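Local coordinates for protein Protease/Reverse transcriptase/ribonuclease H (Eastern chimpanzee simian foamy virus, PDB 7KSF) that probably cleaves the viral polyprotein as an aspartic protease, copies the RNA genome into DNA as a reverse transcriptase and degrades RNA in RNA-DNA hybrids through its ribonuclease H, at residues I28-L33 with A73-Y78; E446-E451 with K476-L481; L454-N459 with Q516-Y521. The protein carries 1 engineered substitution. One frame throughout, in Å; residues are numbered along the deposited sequence.

Interaction 1 comes first along the chain, in the aspartic protease domain, and lies far from the other two: its centre is about 62 Å from that of interaction 2 and 54 Å from that of interaction 3, with nearest atoms about 45 and 43 Å away. The other two belong to the RNase H-like domain and alternate in sequence, with centres about 11 Å apart. Both reach one five-stranded sheet, interaction 3 joining its strands 454-460 and 518-522, and interaction 2 setting the loop before 454-460 against the start of outer strand 477-484. They touch, R448 lying beside L454 and Q516. The contacts thus lie in two distinct domains, the protease and the polymerase-linked RNase H-like domain.

Interaction 1: residues I28-L33 with A73-Y78; sequences IPESFL and ASPYEY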
loop_
_atom_site.group_PDB
_atom_site.type_symbol
_atom_site.label_atom_id
_atom_site.label_comp_id
_atom_site.label_asym_id
_atom_site.label_seq_id
_atom_site.Cartn_x
_atom_site.Cartn_y
_atom_site.Cartn_z
ATOM N N ILE A 28 32.504 -27.961 -2.305
ATOM C CA ILE A 28 33.284 -26.996 -1.535
ATOM C C ILE A 28 33.543 -25.788 -2.427
ATOM O O ILE A 28 33.744 -25.959 -3.638
ATOM C CB ILE A 28 34.588 -27.630 -1.021
ATOM C CG1 ILE A 28 34.303 -28.498 0.208
ATOM C CG2 ILE A 28 35.659 -26.566 -0.728
ATOM C CD1 ILE A 28 35.549 -29.009 0.921
ATOM N N PRO A 29 33.481 -24.558 -1.900
ATOM C CA PRO A 29 33.837 -23.390 -2.715
ATOM C C PRO A 29 35.178 -23.576 -3.415
ATOM O O PRO A 29 36.132 -24.108 -2.843
ATOM C CB PRO A 29 33.887 -22.250 -1.694
ATOM C CG PRO A 29 32.910 -22.661 -0.657
ATOM C CD PRO A 29 32.933 -24.169 -0.589
ATOM N N GLU A 30 35.234 -23.114 -4.668
ATOM C CA GLU A 30 36.364 -23.422 -5.544
ATOM C C GLU A 30 37.681 -22.855 -5.023
ATOM O O GLU A 30 38.741 -23.452 -5.250
ATOM C CB GLU A 30 36.082 -22.887 -6.954
ATOM C CG GLU A 30 34.943 -23.590 -7.682
ATOM C CD GLU A 30 34.652 -22.979 -9.042
ATOM O OE1 GLU A 30 35.205 -21.900 -9.337
ATOM O OE2 GLU A 30 33.866 -23.575 -9.813
ATOM N N SER A 31 37.643 -21.712 -4.331
ATOM C CA SER A 31 38.869 -21.006 -3.978
ATOM C C SER A 31 39.720 -21.746 -2.952
ATOM O O SER A 31 40.878 -21.362 -2.744
ATOM C CB SER A 31 38.537 -19.614 -3.447
ATOM O OG SER A 31 37.959 -19.692 -2.157
ATOM N N PHE A 32 39.188 -22.782 -2.307
ATOM C CA PHE A 32 39.943 -23.545 -1.324
ATOM C C PHE A 32 40.597 -24.791 -1.902
ATOM O O PHE A 32 41.476 -25.366 -1.250
ATOM C CB PHE A 32 39.042 -23.957 -0.155
ATOM C CG PHE A 32 38.539 -22.803 0.657
ATOM C CD1 PHE A 32 39.352 -22.188 1.594
ATOM C CD2 PHE A 32 37.246 -22.341 0.492
ATOM C CE1 PHE A 32 38.886 -21.128 2.346
ATOM C CE2 PHE A 32 36.774 -21.285 1.240
ATOM C CZ PHE A 32 37.594 -20.677 2.168
ATOM N N LEU A 33 40.199 -25.225 -3.095
ATOM C CA LEU A 33 40.676 -26.478 -3.662
ATOM C C LEU A 33 41.762 -26.277 -4.715
ATOM O O LEU A 33 42.092 -27.221 -5.433
ATOM C CB LEU A 33 39.503 -27.258 -4.256
ATOM C CG LEU A 33 38.322 -27.448 -3.302
ATOM C CD1 LEU A 33 37.260 -28.305 -3.956
ATOM C CD2 LEU A 33 38.778 -28.064 -1.988
ATOM N N ALA A 73 34.489 -29.387 -6.262
ATOM C CA ALA A 73 34.417 -27.938 -6.178
ATOM C C ALA A 73 32.967 -27.461 -6.240
ATOM O O ALA A 73 32.041 -28.225 -6.523
ATOM C CB ALA A 73 35.242 -27.301 -7.294
ATOM N N SER A 74 32.780 -26.168 -5.961
ATOM C CA SER A 74 31.472 -25.539 -5.981
ATOM C C SER A 74 31.647 -24.072 -6.340
ATOM O O SER A 74 32.404 -23.366 -5.657
ATOM C CB SER A 74 30.750 -25.661 -4.640
ATOM O OG SER A 74 29.591 -24.849 -4.608
ATOM N N PRO A 75 30.971 -23.586 -7.384
ATOM C CA PRO A 75 31.018 -22.153 -7.691
ATOM C C PRO A 75 30.292 -21.287 -6.675
ATOM O O PRO A 75 30.308 -20.059 -6.814
ATOM C CB PRO A 75 30.337 -22.075 -9.065
ATOM C CG PRO A 75 29.428 -23.265 -9.094
ATOM C CD PRO A 75 30.146 -24.342 -8.339
ATOM N N TYR A 76 29.667 -21.879 -5.663
ATOM C CA TYR A 76 28.890 -21.134 -4.689
ATOM C C TYR A 76 29.744 -20.769 -3.479
ATOM O O TYR A 76 30.896 -21.184 -3.346
ATOM C CB TYR A 76 27.668 -21.944 -4.254
ATOM C CG TYR A 76 26.857 -22.509 -5.399
ATOM C CD1 TYR A 76 26.809 -23.881 -5.633
ATOM C CD2 TYR A 76 26.144 -21.675 -6.249
ATOM C CE1 TYR A 76 26.066 -24.401 -6.678
ATOM C CE2 TYR A 76 25.399 -22.188 -7.299
ATOM C CZ TYR A 76 25.365 -23.551 -7.509
ATOM O OH TYR A 76 24.630 -24.065 -8.552
ATOM N N GLU A 77 29.156 -19.974 -2.585
ATOM C CA GLU A 77 29.825 -19.534 -1.369
ATOM C C GLU A 77 29.501 -20.400 -0.158
ATOM O O GLU A 77 30.095 -20.197 0.904
ATOM C CB GLU A 77 29.461 -18.073 -1.059
ATOM C CG GLU A 77 28.051 -17.865 -0.509
ATOM C CD GLU A 77 26.967 -17.968 -1.572
ATOM O OE1 GLU A 77 27.303 -18.097 -2.768
ATOM O OE2 GLU A 77 25.774 -17.915 -1.204
ATOM N N TYR A 78 28.582 -21.351 -0.288
ATOM C CA TYR A 78 28.226 -22.244 0.803
ATOM C C TYR A 78 28.792 -23.636 0.547
ATOM O O TYR A 78 29.153 -23.988 -0.580
ATOM C CB TYR A 78 26.705 -22.317 0.979
ATOM C CG TYR A 78 25.994 -23.018 -0.156
ATOM C CD1 TYR A 78 25.646 -22.330 -1.312
ATOM C CD2 TYR A 78 25.673 -24.366 -0.073
ATOM C CE1 TYR A 78 24.995 -22.969 -2.354
ATOM C CE2 TYR A 78 25.026 -25.011 -1.109
ATOM C CZ TYR A 78 24.690 -24.311 -2.246
ATOM O OH TYR A 78 24.045 -24.947 -3.284
#
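A73 meets residues 28-33 through its methyl and its alpha carbon. A73 CB lies 3.7 Å from E30 CG, while the methyl L33 CD1 comes to 3.6 Å from A73 CA; L33 also packs on Y56 of strand 52-62. At S74 the two chains run parallel, with S74 CA and P29 CA 4.6 Å apart and their side chains diverging. S74 O receives E30 N at 3.0 Å, but the N-H...O angle of 124° makes this a weak bond. The P29 CA-H also approaches that carbonyl, with 3.3 Å between P29 CA and S74 O. The pairing is a short parallel join in the curled mixed sheet of the protease domain: strand 26-29 runs beside the end of strand 65-74, which is itself antiparallel to strand 52-62. There the strand gives way to a turn. With OG anti to the backbone N of S74 (chi1 170°), the hydroxyl accepts Y76 N at 3.2 Å and 158°, an ST turn across P75. The carboxylate oxygen OE2 of E30, carried there by an extended side chain, lies alongside the P75 ring, at packing distance from its N and CB. From Y76 onward it is backbone carbonyls that meet the pyrrolidine ring of P29. Y76 O is 3.6 Å from P29 CB, E77 O faces P29 CG more loosely, and Y78 O lies 3.8 Å from P29 CD. The CB of Y78 points away from residues 28-33, and its ring meets H18 edge-to-face, with H143 as a second ring neighbour.

Interaction 2: residues E446-E451 with K476-L481; sequences EERLPE and KPIMYL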
loop_
_atom_site.group_PDB
_atom_site.type_symbol
_atom_site.label_atom_id
_atom_site.label_comp_id
_atom_site.label_asym_id
_atom_site.label_seq_id
_atom_site.Cartn_x
_atom_site.Cartn_y
_atom_site.Cartn_z
ATOM N N GLU A 446 -10.030 23.223 -22.518
ATOM C CA GLU A 446 -9.438 23.342 -23.837
ATOM C C GLU A 446 -9.265 21.955 -24.456
ATOM O O GLU A 446 -9.491 20.926 -23.814
ATOM C CB GLU A 446 -8.100 24.076 -23.745
ATOM C CG GLU A 446 -7.649 24.769 -25.018
ATOM C CD GLU A 446 -6.494 25.719 -24.773
ATOM O OE1 GLU A 446 -6.643 26.625 -23.928
ATOM O OE2 GLU A 446 -5.434 25.550 -25.408
ATOM N N GLU A 447 -8.871 21.932 -25.727
ATOM C CA GLU A 447 -8.605 20.689 -26.437
ATOM C C GLU A 447 -7.104 20.431 -26.505
ATOM O O GLU A 447 -6.300 21.356 -26.632
ATOM C CB GLU A 447 -9.201 20.723 -27.848
ATOM C CG GLU A 447 -10.711 20.507 -27.914
ATOM C CD GLU A 447 -11.105 19.038 -27.876
ATOM O OE1 GLU A 447 -10.235 18.192 -27.584
ATOM O OE2 GLU A 447 -12.284 18.731 -28.149
ATOM N N ARG A 448 -6.738 19.152 -26.422
ATOM C CA ARG A 448 -5.336 18.760 -26.484
ATOM C C ARG A 448 -4.808 18.918 -27.906
ATOM O O ARG A 448 -5.443 18.479 -28.869
ATOM C CB ARG A 448 -5.175 17.315 -26.007
ATOM C CG ARG A 448 -3.811 16.682 -26.284
ATOM C CD ARG A 448 -2.686 17.406 -25.557
ATOM N NE ARG A 448 -1.382 16.820 -25.853
ATOM C CZ ARG A 448 -0.225 17.339 -25.455
ATOM N NH1 ARG A 448 -0.209 18.459 -24.747
ATOM N NH2 ARG A 448 0.916 16.740 -25.768
ATOM N N LEU A 449 -3.646 19.554 -28.039
ATOM C CA LEU A 449 -3.042 19.797 -29.344
ATOM C C LEU A 449 -1.806 18.929 -29.509
ATOM O O LEU A 449 -0.870 19.038 -28.707
ATOM C CB LEU A 449 -2.682 21.272 -29.506
ATOM C CG LEU A 449 -3.814 22.259 -29.217
ATOM C CD1 LEU A 449 -3.351 23.688 -29.442
ATOM C CD2 LEU A 449 -5.032 21.943 -30.069
ATOM N N PRO A 450 -1.757 18.062 -30.526
ATOM C CA PRO A 450 -0.584 17.186 -30.690
ATOM C C PRO A 450 0.705 17.928 -30.989
ATOM O O PRO A 450 1.783 17.335 -30.865
ATOM C CB PRO A 450 -0.986 16.276 -31.862
ATOM C CG PRO A 450 -2.477 16.357 -31.919
ATOM C CD PRO A 450 -2.818 17.752 -31.497
ATOM N N GLU A 451 0.636 19.203 -31.377
ATOM C CA GLU A 451 1.856 19.952 -31.659
ATOM C C GLU A 451 2.499 20.470 -30.378
ATOM O O GLU A 451 3.685 20.224 -30.128
ATOM C CB GLU A 451 1.553 21.107 -32.616
ATOM C CG GLU A 451 2.608 22.210 -32.641
ATOM C CD GLU A 451 3.830 21.867 -33.479
ATOM O OE1 GLU A 451 4.198 20.675 -33.566
ATOM O OE2 GLU A 451 4.428 22.799 -34.055
ATOM N N LYS A 476 -6.495 28.017 -21.294
ATOM C CA LYS A 476 -7.376 27.061 -20.640
ATOM C C LYS A 476 -6.687 25.711 -20.496
ATOM O O LYS A 476 -5.955 25.286 -21.397
ATOM C CB LYS A 476 -8.666 26.879 -21.436
ATOM C CG LYS A 476 -9.396 28.167 -21.755
ATOM C CD LYS A 476 -10.662 27.887 -22.547
ATOM C CE LYS A 476 -11.380 29.172 -22.920
ATOM N NZ LYS A 476 -12.610 28.905 -23.715
ATOM N N PRO A 477 -6.902 25.021 -19.374
ATOM C CA PRO A 477 -6.347 23.671 -19.220
ATOM C C PRO A 477 -7.184 22.647 -19.968
ATOM O O PRO A 477 -8.410 22.748 -20.036
ATOM C CB PRO A 477 -6.407 23.432 -17.704
ATOM C CG PRO A 477 -6.705 24.775 -17.100
ATOM C CD PRO A 477 -7.485 25.518 -18.123
ATOM N N ILE A 478 -6.497 21.657 -20.539
ATOM C CA ILE A 478 -7.194 20.577 -21.231
ATOM C C ILE A 478 -8.094 19.827 -20.263
ATOM O O ILE A 478 -9.250 19.518 -20.575
ATOM C CB ILE A 478 -6.178 19.634 -21.903
ATOM C CG1 ILE A 478 -5.144 20.443 -22.684
ATOM C CG2 ILE A 478 -6.893 18.645 -22.813
ATOM C CD1 ILE A 478 -3.901 19.665 -23.036
ATOM N N MET A 479 -7.585 19.535 -19.068
ATOM C CA MET A 479 -8.325 18.779 -18.067
ATOM C C MET A 479 -7.628 18.844 -16.717
ATOM O O MET A 479 -6.425 18.584 -16.614
ATOM C CB MET A 479 -8.484 17.323 -18.504
ATOM C CG MET A 479 -7.208 16.718 -19.056
ATOM S SD MET A 479 -7.079 14.955 -18.735
ATOM C CE MET A 479 -6.995 14.952 -16.946
ATOM N N TYR A 480 -8.371 19.202 -15.676
ATOM C CA TYR A 480 -7.833 19.152 -14.328
ATOM C C TYR A 480 -7.844 17.713 -13.822
ATOM O O TYR A 480 -8.576 16.859 -14.327
ATOM C CB TYR A 480 -8.640 20.052 -13.393
ATOM C CG TYR A 480 -8.828 21.462 -13.904
ATOM C CD1 TYR A 480 -9.957 21.811 -14.640
ATOM C CD2 TYR A 480 -7.881 22.443 -13.654
ATOM C CE1 TYR A 480 -10.131 23.101 -15.109
ATOM C CE2 TYR A 480 -8.048 23.733 -14.116
ATOM C CZ TYR A 480 -9.175 24.057 -14.843
ATOM O OH TYR A 480 -9.345 25.343 -15.308
ATOM N N LEU A 481 -7.015 17.449 -12.817
ATOM C CA LEU A 481 -6.967 16.126 -12.211
ATOM C C LEU A 481 -6.715 16.263 -10.720
ATOM O O LEU A 481 -5.754 16.914 -10.306
ATOM C CB LEU A 481 -5.889 15.253 -12.862
ATOM C CG LEU A 481 -5.991 13.764 -12.531
ATOM C CD1 LEU A 481 -7.358 13.221 -12.922
ATOM C CD2 LEU A 481 -4.885 12.989 -13.225
#
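E446 is tied to K476 and P477 by two hydrogen bonds, one from its backbone and one to its side chain. E446 N donates to P477 O at 3.0 Å and 156°, approaching from 47° out of the carbonyl plane. In return K476 N donates to E446 OE1, also at 3.0 Å but more bent, meeting the oxygen nearly along its C-O axis. With CG anti to the backbone N (chi1 -156°) and the chain extended beyond it, the carboxylate reaches this N-H. There is no salt bridge: K476 NZ stays 6.4 Å from E446 OE1, their side chains crossing near-perpendicularly. A CA-H...O contact adds to the set, I478 CA lying 3.5 Å from E446 O. In apolar packing, I478 CD1 sits 3.6 Å from R448 CD and near the edge of the guanidinium, while I478 CG2 touches R448 CB at 3.9 Å. Loop 446-451, after helix 426-440, is thereby tied to outer strand 477-484 of the RNase H-like domain. N471 of strand 464-471 donates through ND2 to E446 OE2 and E447 O. R448 NH2 makes a weak bond to A513 O at the end of helix 494-513, and beyond the corner at I478 the chain pairs with strand 464-471 through M479 and L481.

Interaction 3: residues L454-N459 with Q516-Y521; sequences LVIKVN and QEILVY
I456 O takes the shortest bond between residues 454-459 and 516-521, accepting Y521 N at 2.8 Å with the donor tilted 20° from the carbonyl plane. The V520 CA-H leans on the same oxygen, V520 CA being 3.3 Å from I456 O. The bonding then alternates in parallel fashion: L519 N donates to L454 O at 3.0 Å, I456 N to L519 O at 3.1 Å in the carbonyl plane, and V458 N to Y521 O at 3.2 Å. A weak bond from L454 N to E517 O extends the pattern just before strand 518-522. Thus L454, V455, I456 and K457 stand opposite I518, L519, V520 and Y521, and the axes of these short strand segments are inclined at 24° to each other. Side chains sort onto two faces. On one, I456 CD1 meets I518 CG2 at 3.7 Å, and V458 CG2 lies 4.1 Å from V520 CG1; L454, I456 and I518 here pack against L512, A509 and M510 of helix 494-513. On the other, the Y521 ring, with CG beside its backbone N (chi1 -66°), leans back along the strand to V455, whose CG1 approaches CD1 of Y521 at 3.8 Å, obliquely to the ring. K457, on that face too, has a cation-pi contact with Y470. Flanked by 464-471 and by its parallel neighbour 518-522, with 557-561 beyond, 454-460 is the central strand of a mixed sheet of order 3-2-1-4-5, the RNase H fold, as in the connection domain of retroviral reverse transcriptases.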
loop_
_atom_site.group_PDB
_atom_site.type_symbol
_atom_site.label_atom_id
_atom_site.label_comp_id
_atom_site.label_asym_id
_atom_site.label_seq_id
_atom_site.Cartn_x
_atom_site.Cartn_y
_atom_site.Cartn_z
ATOM N N LEU A 454 3.096 18.981 -23.527
ATOM C CA LEU A 454 2.151 18.815 -22.432
ATOM C C LEU A 454 2.709 19.476 -21.177
ATOM O O LEU A 454 3.759 19.069 -20.669
ATOM C CB LEU A 454 1.873 17.332 -22.187
ATOM C CG LEU A 454 0.457 16.911 -21.781
ATOM C CD1 LEU A 454 0.364 15.396 -21.709
ATOM C CD2 LEU A 454 0.043 17.535 -20.458
ATOM N N VAL A 455 2.001 20.490 -20.676
ATOM C CA VAL A 455 2.393 21.212 -19.469
ATOM C C VAL A 455 1.514 20.751 -18.316
ATOM O O VAL A 455 0.282 20.721 -18.438
ATOM C CB VAL A 455 2.279 22.735 -19.667
ATOM C CG1 VAL A 455 2.346 23.450 -18.325
ATOM C CG2 VAL A 455 3.378 23.224 -20.591
ATOM N N ILE A 456 2.142 20.400 -17.197
ATOM C CA ILE A 456 1.441 19.910 -16.017
ATOM C C ILE A 456 1.871 20.741 -14.819
ATOM O O ILE A 456 3.059 20.764 -14.475
ATOM C CB ILE A 456 1.720 18.421 -15.759
ATOM C CG1 ILE A 456 1.456 17.599 -17.020
ATOM C CG2 ILE A 456 0.866 17.914 -14.615
ATOM C CD1 ILE A 456 1.830 16.147 -16.874
ATOM N N LYS A 457 0.916 21.413 -14.188
ATOM C CA LYS A 457 1.166 22.164 -12.965
ATOM C C LYS A 457 0.639 21.365 -11.782
ATOM O O LYS A 457 -0.534 20.977 -11.761
ATOM C CB LYS A 457 0.511 23.545 -13.029
ATOM C CG LYS A 457 1.094 24.455 -14.101
ATOM C CD LYS A 457 0.501 25.854 -14.018
ATOM C CE LYS A 457 1.211 26.816 -14.955
ATOM N NZ LYS A 457 0.697 28.205 -14.794
ATOM N N VAL A 458 1.505 21.112 -10.803
ATOM C CA VAL A 458 1.208 20.190 -9.713
ATOM C C VAL A 458 1.398 20.904 -8.380
ATOM O O VAL A 458 2.460 21.487 -8.123
ATOM C CB VAL A 458 2.094 18.932 -9.776
ATOM C CG1 VAL A 458 1.728 17.976 -8.657
ATOM C CG2 VAL A 458 1.945 18.250 -11.125
ATOM N N ASN A 459 0.369 20.854 -7.543
ATOM C CA ASN A 459 0.427 21.294 -6.158
ATOM C C ASN A 459 -0.430 20.331 -5.345
ATOM O O ASN A 459 -1.213 19.552 -5.899
ATOM C CB ASN A 459 -0.055 22.744 -6.007
ATOM C CG ASN A 459 0.576 23.453 -4.823
ATOM O OD1 ASN A 459 0.968 22.819 -3.844
ATOM N ND2 ASN A 459 0.680 24.774 -4.910
ATOM N N GLN A 516 4.853 13.477 -27.378
ATOM C CA GLN A 516 5.312 14.831 -27.102
ATOM C C GLN A 516 6.006 14.890 -25.747
ATOM O O GLN A 516 5.610 14.195 -24.803
ATOM C CB GLN A 516 4.146 15.823 -27.134
ATOM C CG GLN A 516 3.674 16.162 -28.532
ATOM C CD GLN A 516 4.704 16.956 -29.309
ATOM O OE1 GLN A 516 5.490 17.706 -28.730
ATOM N NE2 GLN A 516 4.712 16.792 -30.627
ATOM N N GLU A 517 7.097 15.668 -25.715
ATOM C CA GLU A 517 7.790 15.874 -24.452
ATOM C C GLU A 517 6.866 16.543 -23.444
ATOM O O GLU A 517 5.971 17.315 -23.802
ATOM C CB GLU A 517 9.044 16.726 -24.656
ATOM C CG GLU A 517 10.036 16.152 -25.658
ATOM C CD GLU A 517 11.239 17.054 -25.867
ATOM O OE1 GLU A 517 11.334 18.097 -25.186
ATOM O OE2 GLU A 517 12.092 16.715 -26.716
ATOM N N ILE A 518 7.093 16.245 -22.169
ATOM C CA ILE A 518 6.252 16.722 -21.075
ATOM C C ILE A 518 7.100 17.595 -20.161
ATOM O O ILE A 518 8.174 17.175 -19.714
ATOM C CB ILE A 518 5.630 15.554 -20.290
ATOM C CG1 ILE A 518 4.764 14.696 -21.206
ATOM C CG2 ILE A 518 4.826 16.072 -19.110
ATOM C CD1 ILE A 518 4.136 13.518 -20.509
ATOM N N LEU A 519 6.622 18.801 -19.890
ATOM C CA LEU A 519 7.262 19.710 -18.950
ATOM C C LEU A 519 6.348 19.887 -17.745
ATOM O O LEU A 519 5.158 20.175 -17.902
ATOM C CB LEU A 519 7.558 21.065 -19.598
ATOM C CG LEU A 519 8.799 21.180 -20.487
ATOM C CD1 LEU A 519 8.641 20.411 -21.794
ATOM C CD2 LEU A 519 9.100 22.643 -20.753
ATOM N N VAL A 520 6.905 19.708 -16.553
ATOM C CA VAL A 520 6.141 19.756 -15.316
ATOM C C VAL A 520 6.626 20.941 -14.500
ATOM O O VAL A 520 7.830 21.097 -14.272
ATOM C CB VAL A 520 6.270 18.446 -14.516
ATOM C CG1 VAL A 520 5.445 18.522 -13.244
ATOM C CG2 VAL A 520 5.829 17.269 -15.367
ATOM N N TYR A 521 5.690 21.778 -14.070
ATOM C CA TYR A 521 5.983 22.894 -13.187
ATOM C C TYR A 521 5.524 22.550 -11.779
ATOM O O TYR A 521 4.468 21.941 -11.589
ATOM C CB TYR A 521 5.306 24.174 -13.679
ATOM C CG TYR A 521 5.857 24.666 -15.000
ATOM C CD1 TYR A 521 5.414 24.128 -16.202
ATOM C CD2 TYR A 521 6.821 25.661 -15.045
ATOM C CE1 TYR A 521 5.914 24.568 -17.407
ATOM C CE2 TYR A 521 7.328 26.111 -16.250
ATOM C CZ TYR A 521 6.871 25.561 -17.427
ATOM O OH TYR A 521 7.371 26.002 -18.627
#